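Side-chain contacts in hydrolase, alpha/beta hydrolase FOLD family (Staphylococcus aureus, PDB 2XMZ), which probably acts as the menaquinone-biosynthesis lyase MenH, forming 2-succinyl-6-hydroxy-2,4-cyclohexadiene-1-carboxylate on an alpha/beta hydrolase scaffold: residues Y68-T71 / L72-I76; A97-Y100 / A101-H105; M184-A187 / L188-G192. One frame throughout, in Å; residues are numbered along the deposited sequence.

Contact 1: Y68-T71 / L72-I76; sequences YITT and LLDRI
Y68 and L72 meet because both send CG anti to the backbone N, at chi1 179° and -170°: the tyrosine ring leans along the helix toward the later turn, and L72 CD1 comes to 4.0 Å from Y68 CE2. The methyl approaches the ring obliquely. Three residues on, T71 and R75 form a second i/i+4 pair. The arginine is extended from CG to NE, which lays its guanidinium beside the threonine methyl; T71 CG2 packs over one face in van der Waals contact, displaced toward the rim, with NE of R75 at 3.4 Å. The polar branch of the threonine is occupied separately, T71 OG1 bonding to D67 O. T70 CG2 only brushes the carboxylate of D74, at 3.8 Å from OD2. The two oxygens of D74 are satisfied beyond the helix, OD2 by H105 and OD1 by the hydroxyl of Y100. On the buried side I69 CG2 lies 4.2 Å from L73 CG. Beneath these pairs run four regular i/i+4 backbone bonds, the shortest from D74 N to T70 O at 2.7 Å. I69 and L73 also pack on V96 of helix 92-103, while L72 and L73 rest on I48 of strand 44-48. The evidence describes an amphipathic alpha-helix, one apolar flank against sheet and neighbouring helix, as expected of helices covering the central sheet in the alpha/beta hydrolase fold.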
loop_
_atom_site.group_PDB
_atom_site.type_symbol
_atom_site.label_atom_id
_atom_site.label_comp_id
_atom_site.label_asym_id
_atom_site.label_seq_id
_atom_site.Cartn_x
_atom_site.Cartn_y
_atom_site.Cartn_z
ATOM N N TYR A 68 -7.371 2.597 -14.380
ATOM C CA TYR A 68 -6.595 1.440 -14.849
ATOM C C TYR A 68 -6.301 0.448 -13.722
ATOM O O TYR A 68 -6.518 -0.755 -13.865
ATOM C CB TYR A 68 -5.280 1.882 -15.505
ATOM C CG TYR A 68 -4.433 0.714 -15.983
ATOM C CD1 TYR A 68 -4.606 0.178 -17.275
ATOM C CD2 TYR A 68 -3.463 0.147 -15.151
ATOM C CE1 TYR A 68 -3.836 -0.911 -17.721
ATOM C CE2 TYR A 68 -2.682 -0.933 -15.582
ATOM C CZ TYR A 68 -2.879 -1.457 -16.860
ATOM O OH TYR A 68 -2.108 -2.513 -17.264
ATOM N N ILE A 69 -5.788 0.949 -12.613
ATOM C CA ILE A 69 -5.480 0.089 -11.460
ATOM C C ILE A 69 -6.755 -0.546 -10.887
ATOM O O ILE A 69 -6.750 -1.726 -10.518
ATOM C CB ILE A 69 -4.722 0.850 -10.370
ATOM C CG1 ILE A 69 -3.346 1.256 -10.886
ATOM C CG2 ILE A 69 -4.571 -0.008 -9.079
ATOM C CD1 ILE A 69 -2.840 2.506 -10.249
ATOM N N THR A 70 -7.839 0.218 -10.835
ATOM C CA THR A 70 -9.141 -0.324 -10.396
ATOM C C THR A 70 -9.586 -1.484 -11.266
ATOM O O THR A 70 -10.031 -2.510 -10.740
ATOM C CB THR A 70 -10.196 0.772 -10.383
ATOM O OG1 THR A 70 -9.789 1.723 -9.413
ATOM C CG2 THR A 70 -11.623 0.221 -10.014
ATOM N N THR A 71 -9.471 -1.327 -12.590
ATOM C CA THR A 71 -9.800 -2.415 -13.503
ATOM C C THR A 71 -8.932 -3.633 -13.263
ATOM O O THR A 71 -9.409 -4.761 -13.232
ATOM C CB THR A 71 -9.684 -1.978 -14.968
ATOM O OG1 THR A 71 -10.690 -0.997 -15.223
ATOM C CG2 THR A 71 -9.887 -3.169 -15.923
ATOM N N LEU A 72 -7.640 -3.389 -13.124
ATOM C CA LEU A 72 -6.688 -4.414 -12.782
ATOM C C LEU A 72 -7.150 -5.210 -11.573
ATOM O O LEU A 72 -7.176 -6.460 -11.593
ATOM C CB LEU A 72 -5.355 -3.725 -12.476
ATOM C CG LEU A 72 -4.066 -4.498 -12.301
ATOM C CD1 LEU A 72 -2.909 -3.519 -12.585
ATOM C CD2 LEU A 72 -3.954 -5.102 -10.876
ATOM N N LEU A 73 -7.511 -4.486 -10.520
ATOM C CA LEU A 73 -7.954 -5.119 -9.289
ATOM C C LEU A 73 -9.324 -5.785 -9.440
ATOM O O LEU A 73 -9.527 -6.874 -8.914
ATOM C CB LEU A 73 -7.964 -4.130 -8.118
ATOM C CG LEU A 73 -6.669 -3.424 -7.715
ATOM C CD1 LEU A 73 -6.906 -2.669 -6.385
ATOM C CD2 LEU A 73 -5.493 -4.380 -7.578
ATOM N N ASP A 74 -10.254 -5.138 -10.149
ATOM C CA ASP A 74 -11.575 -5.740 -10.438
ATOM C C ASP A 74 -11.401 -7.164 -11.001
ATOM O O ASP A 74 -12.079 -8.113 -10.595
ATOM C CB ASP A 74 -12.352 -4.914 -11.477
ATOM C CG ASP A 74 -12.895 -3.587 -10.939
ATOM O OD1 ASP A 74 -13.059 -3.360 -9.709
ATOM O OD2 ASP A 74 -13.212 -2.750 -11.799
ATOM N N ARG A 75 -10.455 -7.293 -11.922
ATOM C CA ARG A 75 -10.219 -8.524 -12.646
ATOM C C ARG A 75 -9.701 -9.617 -11.749
ATOM O O ARG A 75 -10.063 -10.779 -11.913
ATOM C CB ARG A 75 -9.263 -8.275 -13.810
ATOM C CG ARG A 75 -9.930 -7.521 -14.930
ATOM C CD ARG A 75 -8.915 -7.117 -15.970
ATOM N NE ARG A 75 -9.536 -6.397 -17.073
ATOM C CZ ARG A 75 -8.866 -5.922 -18.117
ATOM N NH1 ARG A 75 -7.560 -6.115 -18.210
ATOM N NH2 ARG A 75 -9.500 -5.268 -19.071
ATOM N N ILE A 76 -8.868 -9.246 -10.789
ATOM C CA ILE A 76 -8.369 -10.231 -9.842
ATOM C C ILE A 76 -9.469 -10.597 -8.877
ATOM O O ILE A 76 -9.791 -11.783 -8.707
ATOM C CB ILE A 76 -7.157 -9.706 -9.049
ATOM C CG1 ILE A 76 -5.928 -9.703 -9.961
ATOM C CG2 ILE A 76 -6.931 -10.590 -7.812
ATOM C CD1 ILE A 76 -4.809 -8.760 -9.503
#

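Contact 2: A97-Y100 / A101-H105; sequences ALYY and AINGH
Y99 and Y100 lie in the last turns of helix 92-103, where the i/i+4 bonds run on to G104 N but are already bent from I102 onward, and G104 (phi/psi -64°/157°) is the first residue to leave helical geometry. Its N donates to Y100 O at 2.7 Å. The same residue packs on Y100: G104 CA stands 3.5 Å from the ring centroid and nearly on the ring normal, a CH-pi contact over the face. Two bonds, to D74 and I106 N, grip the hydroxyl end of this tyrosine, while G104 CA lies over its ring. N103 lies over the face of Y99, but with an amide nitrogen. Its ND2 stands above the ring centre, 3.3 Å from Y99 CE1, with the ring and amide planes 40° apart. ND2 also makes a weak hydrogen bond to Y99 O at 3.3 Å, and the main-chain N of N103 reaches that oxygen at 2.8 Å. Within the beta-alpha-beta unit formed by strand 84-90, helix 92-103 and strand 110-114, A97 touches L87 and L111, Y100 touches L87, and both tyrosines press against T70 of helix 66-77.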
loop_
_atom_site.group_PDB
_atom_site.type_symbol
_atom_site.label_atom_id
_atom_site.label_comp_id
_atom_site.label_asym_id
_atom_site.label_seq_id
_atom_site.Cartn_x
_atom_site.Cartn_y
_atom_site.Cartn_z
ATOM N N ALA A 97 -5.814 1.266 -2.283
ATOM C CA ALA A 97 -6.872 0.585 -1.541
ATOM C C ALA A 97 -7.998 1.544 -1.194
ATOM O O ALA A 97 -9.184 1.189 -1.251
ATOM C CB ALA A 97 -6.323 -0.105 -0.275
ATOM N N LEU A 98 -7.655 2.785 -0.855
ATOM C CA LEU A 98 -8.717 3.781 -0.600
ATOM C C LEU A 98 -9.518 4.062 -1.869
ATOM O O LEU A 98 -10.749 4.084 -1.844
ATOM C CB LEU A 98 -8.098 5.092 -0.084
ATOM C CG LEU A 98 -7.829 5.134 1.425
ATOM C CD1 LEU A 98 -6.922 6.321 1.761
ATOM C CD2 LEU A 98 -9.109 5.256 2.183
ATOM N N TYR A 99 -8.815 4.236 -2.996
ATOM C CA TYR A 99 -9.484 4.491 -4.264
ATOM C C TYR A 99 -10.398 3.332 -4.584
ATOM O O TYR A 99 -11.555 3.522 -5.036
ATOM C CB TYR A 99 -8.477 4.735 -5.403
ATOM C CG TYR A 99 -9.149 5.208 -6.672
ATOM C CD1 TYR A 99 -9.306 6.560 -6.928
ATOM C CD2 TYR A 99 -9.655 4.297 -7.598
ATOM C CE1 TYR A 99 -9.937 7.020 -8.092
ATOM C CE2 TYR A 99 -10.305 4.745 -8.777
ATOM C CZ TYR A 99 -10.439 6.106 -9.003
ATOM O OH TYR A 99 -11.061 6.569 -10.142
ATOM N N TYR A 100 -9.908 2.126 -4.328
ATOM C CA TYR A 100 -10.667 0.955 -4.642
ATOM C C TYR A 100 -11.875 0.794 -3.729
ATOM O O TYR A 100 -12.932 0.401 -4.200
ATOM C CB TYR A 100 -9.829 -0.329 -4.625
ATOM C CG TYR A 100 -10.561 -1.433 -5.340
ATOM C CD1 TYR A 100 -10.448 -1.585 -6.728
ATOM C CD2 TYR A 100 -11.422 -2.297 -4.644
ATOM C CE1 TYR A 100 -11.147 -2.595 -7.387
ATOM C CE2 TYR A 100 -12.103 -3.292 -5.281
ATOM C CZ TYR A 100 -11.970 -3.430 -6.665
ATOM O OH TYR A 100 -12.664 -4.423 -7.299
ATOM N N ALA A 101 -11.716 1.091 -2.441
ATOM C CA ALA A 101 -12.843 1.037 -1.492
ATOM C C ALA A 101 -13.976 1.943 -1.926
ATOM O O ALA A 101 -15.136 1.647 -1.659
ATOM C CB ALA A 101 -12.396 1.404 -0.058
ATOM N N ILE A 102 -13.625 3.065 -2.564
ATOM C CA ILE A 102 -14.601 4.070 -2.995
ATOM C C ILE A 102 -15.152 3.821 -4.408
ATOM O O ILE A 102 -16.331 4.064 -4.673
ATOM C CB ILE A 102 -13.950 5.479 -2.946
ATOM C CG1 ILE A 102 -13.632 5.854 -1.494
ATOM C CG2 ILE A 102 -14.836 6.546 -3.609
ATOM C CD1 ILE A 102 -12.583 6.962 -1.338
ATOM N N ASN A 103 -14.294 3.340 -5.303
ATOM C CA ASN A 103 -14.611 3.288 -6.723
ATOM C C ASN A 103 -14.572 1.906 -7.323
ATOM O O ASN A 103 -15.003 1.732 -8.463
ATOM C CB ASN A 103 -13.644 4.175 -7.503
ATOM C CG ASN A 103 -13.807 5.636 -7.159
ATOM O OD1 ASN A 103 -14.837 6.227 -7.427
ATOM N ND2 ASN A 103 -12.787 6.217 -6.558
ATOM N N GLY A 104 -14.066 0.927 -6.567
ATOM C CA GLY A 104 -13.936 -0.447 -7.081
ATOM C C GLY A 104 -15.252 -1.131 -7.402
ATOM O O GLY A 104 -16.313 -0.783 -6.864
ATOM N N HIS A 105 -15.187 -2.128 -8.267
ATOM C CA HIS A 105 -16.395 -2.729 -8.783
ATOM C C HIS A 105 -16.733 -4.049 -8.100
ATOM O O HIS A 105 -17.851 -4.557 -8.221
ATOM C CB HIS A 105 -16.348 -2.770 -10.320
ATOM C CG HIS A 105 -16.237 -1.397 -10.933
ATOM N ND1 HIS A 105 -15.047 -0.885 -11.415
ATOM C CD2 HIS A 105 -17.155 -0.405 -11.070
ATOM C CE1 HIS A 105 -15.244 0.344 -11.860
ATOM N NE2 HIS A 105 -16.512 0.665 -11.653
#

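Contact 3: M184-A187 / L188-G192; sequences MAKA and LRDYG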
loop_
_atom_site.group_PDB
_atom_site.type_symbol
_atom_site.label_atom_id
_atom_site.label_comp_id
_atom_site.label_asym_id
_atom_site.label_seq_id
_atom_site.Cartn_x
_atom_site.Cartn_y
_atom_site.Cartn_z
ATOM N N MET A 184 9.424 2.738 -12.460
ATOM C CA MET A 184 9.215 3.569 -11.284
ATOM C C MET A 184 8.825 4.980 -11.716
ATOM O O MET A 184 7.932 5.574 -11.138
ATOM C CB MET A 184 10.464 3.568 -10.381
ATOM C CG MET A 184 10.795 2.175 -9.805
ATOM S SD MET A 184 9.428 1.571 -8.730
ATOM C CE MET A 184 8.509 0.532 -9.872
ATOM N N ALA A 185 9.483 5.488 -12.753
ATOM C CA ALA A 185 9.166 6.806 -13.303
ATOM C C ALA A 185 7.714 6.870 -13.796
ATOM O O ALA A 185 6.994 7.821 -13.489
ATOM C CB ALA A 185 10.143 7.164 -14.441
ATOM N N LYS A 186 7.275 5.840 -14.526
ATOM C CA LYS A 186 5.943 5.827 -15.048
ATOM C C LYS A 186 4.953 5.735 -13.896
ATOM O O LYS A 186 3.962 6.439 -13.908
ATOM C CB LYS A 186 5.744 4.730 -16.103
ATOM C CG LYS A 186 4.348 4.760 -16.746
ATOM C CD LYS A 186 4.212 3.720 -17.839
ATOM C CE LYS A 186 2.760 3.602 -18.347
ATOM N NZ LYS A 186 2.249 4.898 -18.880
ATOM N N ALA A 187 5.226 4.883 -12.895
ATOM C CA ALA A 187 4.365 4.812 -11.702
ATOM C C ALA A 187 4.168 6.193 -11.073
ATOM O O ALA A 187 3.032 6.589 -10.771
ATOM C CB ALA A 187 4.925 3.810 -10.662
ATOM N N LEU A 188 5.256 6.919 -10.873
ATOM C CA LEU A 188 5.171 8.297 -10.341
ATOM C C LEU A 188 4.326 9.225 -11.207
ATOM O O LEU A 188 3.430 9.903 -10.696
ATOM C CB LEU A 188 6.563 8.901 -10.132
ATOM C CG LEU A 188 7.390 8.291 -8.990
ATOM C CD1 LEU A 188 8.821 8.825 -9.029
ATOM C CD2 LEU A 188 6.734 8.513 -7.614
ATOM N N ARG A 189 4.607 9.261 -12.513
ATOM C CA ARG A 189 3.854 10.155 -13.407
ATOM C C ARG A 189 2.366 9.804 -13.508
ATOM O O ARG A 189 1.537 10.702 -13.591
ATOM C CB ARG A 189 4.497 10.249 -14.804
ATOM C CG ARG A 189 6.006 10.616 -14.789
ATOM C CD ARG A 189 6.541 11.141 -16.119
ATOM N NE ARG A 189 7.939 10.750 -16.358
ATOM C CZ ARG A 189 9.019 11.525 -16.189
ATOM N NH1 ARG A 189 8.934 12.788 -15.734
ATOM N NH2 ARG A 189 10.213 11.020 -16.461
ATOM N N ASP A 190 2.031 8.514 -13.525
ATOM C CA ASP A 190 0.644 8.067 -13.742
ATOM C C ASP A 190 -0.183 7.932 -12.474
ATOM O O ASP A 190 -1.370 8.204 -12.499
ATOM C CB ASP A 190 0.573 6.740 -14.507
ATOM C CG ASP A 190 1.106 6.849 -15.901
ATOM O OD1 ASP A 190 1.567 7.945 -16.268
ATOM O OD2 ASP A 190 1.073 5.841 -16.618
ATOM N N TYR A 191 0.409 7.489 -11.375
ATOM C CA TYR A 191 -0.413 7.348 -10.144
ATOM C C TYR A 191 0.252 7.815 -8.859
ATOM O O TYR A 191 -0.149 7.430 -7.742
ATOM C CB TYR A 191 -1.077 5.974 -10.012
ATOM C CG TYR A 191 -0.184 4.767 -9.811
ATOM C CD1 TYR A 191 -0.111 4.151 -8.558
ATOM C CD2 TYR A 191 0.528 4.201 -10.867
ATOM C CE1 TYR A 191 0.628 3.007 -8.350
ATOM C CE2 TYR A 191 1.303 3.032 -10.675
ATOM C CZ TYR A 191 1.347 2.449 -9.396
ATOM O OH TYR A 191 2.068 1.304 -9.123
ATOM N N GLY A 192 1.239 8.688 -9.029
ATOM C CA GLY A 192 1.812 9.405 -7.914
ATOM C C GLY A 192 0.735 10.191 -7.202
ATOM O O GLY A 192 -0.354 10.471 -7.766
#
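K186 and D190 form the polar heart of this helical turn: NZ of K186 lies 2.7 Å from D190 OD2 in a salt bridge. The ammonium meets the syn lone pair of that oxygen, on the side of OD1. The lysine chain is extended as far as CE and then bends at chi4 (59°), turning NZ back toward the carboxylate, while CE itself passes 3.3 Å from D190 OD2. On the next flank, A187 meets Y191. The methyl A187 CB is 3.7 Å from Y191 CE2, and the ring reaches it because chi1 of 66° places CG between the backbone N and the carbonyl carbon. The main chain of the same pair is joined as well, Y191 N donating to A187 O at 2.8 Å with an N-H...O angle of 160°. R189 CG packs 3.2 Å from A185 O, and the guanidinium goes on to a salt bridge with D141 of helix 123-143.

Partners from outside the turn hold these groups. D190 OD2 also accepts from W64 N, and K186 makes a cation-pi contact with the W64 side chain and a weak hydrogen bond to E62 O. The hydroxyl of Y191 bonds to P51 O, Y191 O accepts from R95 NH1, and the Y191 ring packs on F66 and I69 of helix 66-77.

D190 OD2 is thus held by two donors of different kinds, one ammonium and one peptide N-H; their joint pull would be expected to stabilise the carboxylate anion and to fix its rotation, tying helix 181-191 to the chain around W64.

How the contacts relate
The three contacts follow one another along the chain. Contacts 1 and 2, on the neighbouring helices 66-77 and 92-103 packed on the central sheet, have centres 10 Å apart and are bridged by the D74 carboxylate. Helix 92-103 follows strand 84-90 and the probable nucleophile elbow, so this pair of helices lies close to the likely catalytic centre. Contact 3, on helix 181-191, lies 17 Å from contact 1 between centres and meets it where I69 CD1 packs on Y191 CG. The segments of contacts 2 and 3 do not touch, their nearest atoms being about 9 Å apart. Helix 66-77 thus touches both other contacts, and contact 3 joins helix 181-191 to this core.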